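Local coordinates for protein putative rhamnosidase (Streptomyces avermitilis, PDB 3W5N) that releases terminal non-reducing alpha-L-rhamnose by hydrolysis from alpha-L-rhamnosides such as naringin, rutin, hesperidin and gum arabic, and binds L-rhamnose through a calcium-dependent carbohydrate-binding module, at residues A[256-261]-A[273-278]; A[477-482]-A[593-598]. One frame throughout, in Å; residues are numbered along the deposited sequence.

Contact 1. Residues A[256-261]-A[273-278]. With NA (sodium ion), chain K.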
# COMPACT_ATOMS: atom_id res chain seq x y z
N SER A 256 36.98 25.71 -22.76
CA SER A 256 38.19 25.97 -21.97
C SER A 256 38.83 24.65 -21.51
O SER A 256 39.95 24.63 -20.99
CB SER A 256 37.89 26.86 -20.76
OG SER A 256 37.46 28.16 -21.17
N TRP A 257 38.10 23.54 -21.69
CA TRP A 257 38.61 22.19 -21.42
C TRP A 257 39.48 21.72 -22.57
O TRP A 257 39.22 22.05 -23.73
CB TRP A 257 37.46 21.20 -21.26
CG TRP A 257 36.73 21.35 -19.95
CD1 TRP A 257 35.95 22.41 -19.56
CD2 TRP A 257 36.72 20.42 -18.87
NE1 TRP A 257 35.46 22.20 -18.30
CE2 TRP A 257 35.91 20.98 -17.85
CE3 TRP A 257 37.34 19.18 -18.64
CZ2 TRP A 257 35.69 20.33 -16.62
CZ3 TRP A 257 37.12 18.53 -17.41
CH2 TRP A 257 36.31 19.11 -16.43
N LYS A 258 40.53 20.97 -22.26
CA LYS A 258 41.34 20.33 -23.30
C LYS A 258 40.82 18.93 -23.53
O LYS A 258 40.31 18.32 -22.62
CB LYS A 258 42.81 20.29 -22.87
CG LYS A 258 43.49 21.66 -22.86
CD LYS A 258 43.45 22.31 -24.25
CE LYS A 258 44.60 23.29 -24.46
NZ LYS A 258 45.88 22.61 -24.83
N SER A 259 40.96 18.42 -24.76
CA SER A 259 40.50 17.09 -25.08
C SER A 259 41.48 16.37 -26.01
O SER A 259 42.16 17.01 -26.79
CB SER A 259 39.11 17.15 -25.74
OG SER A 259 38.66 15.81 -25.97
N THR A 260 41.54 15.04 -25.90
CA THR A 260 42.30 14.22 -26.84
C THR A 260 41.56 12.98 -27.30
O THR A 260 40.69 12.46 -26.58
CB THR A 260 43.71 13.85 -26.30
OG1 THR A 260 44.47 13.24 -27.34
CG2 THR A 260 43.60 12.89 -25.10
N ASP A 261 41.89 12.52 -28.52
CA ASP A 261 41.30 11.31 -29.09
C ASP A 261 42.28 10.13 -29.15
O ASP A 261 41.98 9.11 -29.77
CB ASP A 261 40.69 11.59 -30.48
CG ASP A 261 41.73 12.01 -31.53
OD1 ASP A 261 42.84 12.43 -31.14
OD2 ASP A 261 41.42 11.95 -32.75
N PHE A 273 50.53 17.00 -15.40
CA PHE A 273 50.58 16.32 -16.68
C PHE A 273 50.58 17.34 -17.82
O PHE A 273 49.89 18.35 -17.74
CB PHE A 273 49.37 15.41 -16.80
CG PHE A 273 49.27 14.70 -18.12
CD1 PHE A 273 49.94 13.50 -18.33
CD2 PHE A 273 48.51 15.24 -19.16
CE1 PHE A 273 49.86 12.85 -19.55
CE2 PHE A 273 48.42 14.59 -20.38
CZ PHE A 273 49.10 13.40 -20.58
N ASP A 274 51.34 17.10 -18.89
CA ASP A 274 51.36 18.07 -19.98
C ASP A 274 50.25 17.82 -21.02
O ASP A 274 50.28 16.84 -21.77
CB ASP A 274 52.73 18.11 -20.67
CG ASP A 274 52.74 19.06 -21.86
OD1 ASP A 274 52.04 20.10 -21.78
OD2 ASP A 274 53.40 18.77 -22.87
N ASP A 275 49.28 18.74 -21.07
CA ASP A 275 48.23 18.64 -22.10
C ASP A 275 48.29 19.85 -23.04
O ASP A 275 47.32 20.16 -23.74
CB ASP A 275 46.85 18.48 -21.46
CG ASP A 275 46.48 19.65 -20.55
OD1 ASP A 275 47.23 20.63 -20.47
OD2 ASP A 275 45.42 19.56 -19.89
N SER A 276 49.43 20.53 -23.09
CA SER A 276 49.52 21.71 -23.96
C SER A 276 49.34 21.38 -25.47
O SER A 276 48.94 22.25 -26.25
CB SER A 276 50.81 22.48 -23.70
OG SER A 276 51.93 21.66 -23.95
N GLY A 277 49.61 20.14 -25.86
CA GLY A 277 49.40 19.66 -27.24
C GLY A 277 47.97 19.22 -27.57
O GLY A 277 47.66 18.94 -28.74
N TRP A 278 47.10 19.17 -26.56
CA TRP A 278 45.70 18.71 -26.74
C TRP A 278 44.90 19.86 -27.34
O TRP A 278 45.07 21.00 -26.93
CB TRP A 278 45.07 18.31 -25.39
CG TRP A 278 45.58 17.05 -24.72
CD1 TRP A 278 46.78 16.41 -24.93
CD2 TRP A 278 44.91 16.30 -23.71
NE1 TRP A 278 46.89 15.30 -24.12
CE2 TRP A 278 45.75 15.22 -23.35
CE3 TRP A 278 43.67 16.45 -23.05
CZ2 TRP A 278 45.39 14.29 -22.38
CZ3 TRP A 278 43.32 15.54 -22.07
CH2 TRP A 278 44.16 14.45 -21.76
NA NA K . 50.17 20.91 -17.42
O HOH W 1 46.80 22.91 -22.01
O HOH W 2 47.25 25.07 -25.44
O HOH W 3 47.60 21.04 -17.84
O HOH W 4 52.62 20.42 -17.04

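Contact 2. Residues A[477-482]-A[593-598]. With RAM (alpha-L-rhamnopyranose), chain E.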
# COMPACT_ATOMS: atom_id res chain seq x y z
N ASP A 477 -9.63 6.02 4.23
CA ASP A 477 -9.01 4.84 4.84
C ASP A 477 -8.36 5.15 6.19
O ASP A 477 -8.18 6.32 6.56
CB ASP A 477 -7.96 4.24 3.87
CG ASP A 477 -6.91 5.27 3.39
OD1 ASP A 477 -7.19 6.50 3.30
OD2 ASP A 477 -5.77 4.83 3.10
N GLY A 478 -8.00 4.10 6.93
CA GLY A 478 -7.23 4.26 8.16
C GLY A 478 -5.85 4.73 7.77
O GLY A 478 -5.20 4.11 6.92
N PRO A 479 -5.38 5.84 8.36
CA PRO A 479 -4.02 6.31 8.11
C PRO A 479 -3.00 5.21 8.39
O PRO A 479 -3.22 4.36 9.25
CB PRO A 479 -3.83 7.40 9.15
CG PRO A 479 -5.21 7.94 9.38
CD PRO A 479 -6.14 6.75 9.24
N VAL A 480 -1.89 5.21 7.66
CA VAL A 480 -0.79 4.31 7.98
C VAL A 480 -0.22 4.65 9.37
O VAL A 480 0.06 5.81 9.64
CB VAL A 480 0.31 4.41 6.90
CG1 VAL A 480 1.50 3.52 7.28
CG2 VAL A 480 -0.26 3.92 5.56
N ARG A 481 -0.10 3.64 10.26
CA ARG A 481 0.51 3.86 11.57
C ARG A 481 1.38 2.66 11.92
O ARG A 481 1.21 1.58 11.37
CB ARG A 481 -0.56 4.05 12.67
CG ARG A 481 -1.45 5.27 12.44
CD ARG A 481 -2.55 5.41 13.46
NE ARG A 481 -3.26 6.66 13.17
CZ ARG A 481 -4.55 6.88 13.38
NH1 ARG A 481 -5.32 5.94 13.89
NH2 ARG A 481 -5.05 8.06 13.04
N ILE A 482 2.34 2.87 12.81
CA ILE A 482 3.13 1.74 13.32
C ILE A 482 2.24 0.88 14.20
O ILE A 482 1.60 1.38 15.14
CB ILE A 482 4.36 2.23 14.11
CG1 ILE A 482 5.26 3.06 13.17
CG2 ILE A 482 5.12 1.03 14.69
CD1 ILE A 482 6.30 3.88 13.90
N HIS A 593 1.22 -0.08 8.56
CA HIS A 593 0.13 -0.36 7.62
C HIS A 593 -1.12 0.45 7.98
O HIS A 593 -1.13 1.15 8.98
CB HIS A 593 -0.19 -1.87 7.52
CG HIS A 593 -0.43 -2.53 8.85
ND1 HIS A 593 -1.58 -2.35 9.58
CD2 HIS A 593 0.34 -3.40 9.56
CE1 HIS A 593 -1.50 -3.05 10.70
NE2 HIS A 593 -0.35 -3.70 10.71
N THR A 594 -2.16 0.36 7.15
CA THR A 594 -3.44 1.02 7.49
C THR A 594 -3.90 0.70 8.93
O THR A 594 -3.80 -0.44 9.39
CB THR A 594 -4.53 0.69 6.45
OG1 THR A 594 -5.69 1.51 6.68
CG2 THR A 594 -4.90 -0.80 6.50
N SER A 595 -4.40 1.72 9.64
CA SER A 595 -4.83 1.54 11.02
C SER A 595 -6.21 0.92 11.00
O SER A 595 -7.22 1.62 11.06
CB SER A 595 -4.80 2.87 11.80
OG SER A 595 -5.28 3.96 10.98
N ALA A 596 -6.24 -0.40 10.83
CA ALA A 596 -7.48 -1.17 10.90
C ALA A 596 -7.26 -2.43 11.72
O ALA A 596 -6.17 -3.01 11.67
CB ALA A 596 -7.97 -1.50 9.49
N PRO A 597 -8.28 -2.88 12.48
CA PRO A 597 -8.07 -4.03 13.35
C PRO A 597 -7.98 -5.35 12.58
O PRO A 597 -8.54 -5.51 11.48
CB PRO A 597 -9.33 -4.04 14.23
CG PRO A 597 -10.36 -3.33 13.44
CD PRO A 597 -9.61 -2.27 12.67
N PHE A 598 -7.28 -6.31 13.18
CA PHE A 598 -7.31 -7.68 12.67
C PHE A 598 -8.61 -8.29 13.17
O PHE A 598 -9.02 -8.07 14.32
CB PHE A 598 -6.08 -8.44 13.16
CG PHE A 598 -4.82 -7.96 12.49
CD1 PHE A 598 -4.44 -8.50 11.26
CD2 PHE A 598 -4.06 -6.93 13.05
CE1 PHE A 598 -3.29 -8.05 10.61
CE2 PHE A 598 -2.92 -6.46 12.39
CZ PHE A 598 -2.55 -7.03 11.17
C1 RAM E . -2.19 -9.77 14.33
C2 RAM E . -1.57 -8.97 15.46
C3 RAM E . -1.07 -9.91 16.55
C4 RAM E . -0.09 -10.94 15.94
C5 RAM E . -0.74 -11.68 14.76
C6 RAM E . 0.22 -12.61 14.01
O1 RAM E . -3.38 -10.40 14.81
O2 RAM E . -0.46 -8.22 14.96
O3 RAM E . -0.44 -9.10 17.55
O4 RAM E . 0.34 -11.87 16.93
O5 RAM E . -1.27 -10.74 13.81
O HOH W 5 -8.35 1.40 6.44

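Contact 1. Residues A[256-261]-A[273-278]
K258 rises from strand 258-260 beside W278 and closes over the turn that runs from D275 to W278. K258 CB lies 3.9 Å from W278 CB, and CG passes near the carboxylate of D275, whose OD2 is held by R160 in a salt bridge. The chain bends at chi2 (-59°), which lays CD and CE against the carbonyl oxygen of W278. A second bend at chi4 brings the ammonium group onto the turn: K258 NZ donates to W278 O at 2.8 Å, in the carbonyl plane, and to D275 O at 3.0 Å. By bonding these two carbonyls, NZ grips the first and last residues of the type I turn; D275 O also takes the turn's own bond from W278 N, from the opposite face of its plane. Waters 1 and 2 also accept from NZ, and water 1 passes the link on to D275 OD1. Two residues along the strand, T260 CG2 makes a CH-pi contact over the six-membered ring of W278, 3.6 Å from its centroid, while D275 CB lies against the opposite face. The arrangement ties a loop, which also supplies F273 O to a sodium ion, onto the outermost strand of a beta-sandwich sheet in the CBM67 module.

Contact 2. Residues A[477-482]-A[593-598]
R481 and H593 pair through their backbones where strands 480-493 and 587-594 run antiparallel. R481 N donates to H593 O at 3.0 Å, and H593 N returns a longer bond to R481 O at 3.3 Å. V480 and T594 follow as a non-hydrogen-bonded pair. Where strand 480-493 has not yet begun, at G478 and P479, two hydroxyls and the N-H of S595 carry the link on. S595 OG, set between its own backbone N and carbonyl carbon (chi1 40°), donates to a lone pair of P479 O at 2.7 Å; S595 N meets the same oxygen from above the carbonyl plane. T594 OG1 donates to G478 O at 2.7 Å and accepts from water 5, which in turn takes the N-H of G478. Within 593-598, H593 ND1 donates nearly in its ring plane to T594 O, with A596 N on the opposite face of that carbonyl. Nonpolar contact is slight: R481 CD lies 3.8 Å from S595 CB. Charge enters through R481 NE, salt-bridged to D341. Beyond the pairing, F598 turns one ring face to a bound rhamnose, F598 CD2 standing 3.6 Å from its C1; R621 and K484 hydrogen-bond the sugar. With an alanine here the face over C1 would be gone, and the sugar would probably lose its aromatic contact on that side. With P479 O taking two donors of S595, and G478 O the T594 hydroxyl, the link at this end rests mainly on directional polar bonds.

Overall arrangement
Contact 1 and contact 2 lie in separate parts of one chain, their centres 62 Å apart and their nearest atoms about 45 Å apart, and they follow one another in sequence. The centre of contact 1 lies about 54 Å, and that of contact 2 about 11 Å, from the centre of the chain. Contact 1 belongs to the CBM67 module; the side chain of S259 is about 12 Å from that of N228, a calcium ligand, and that of D275 about 5 Å from a bound rhamnose. Contact 2 is central, where the sheet containing strands 480-493 and 587-594 meets helices 607-622 and 658-671. It lies away from the proposed catalytic residues E636 and E895, yet another rhamnose rests against its F598.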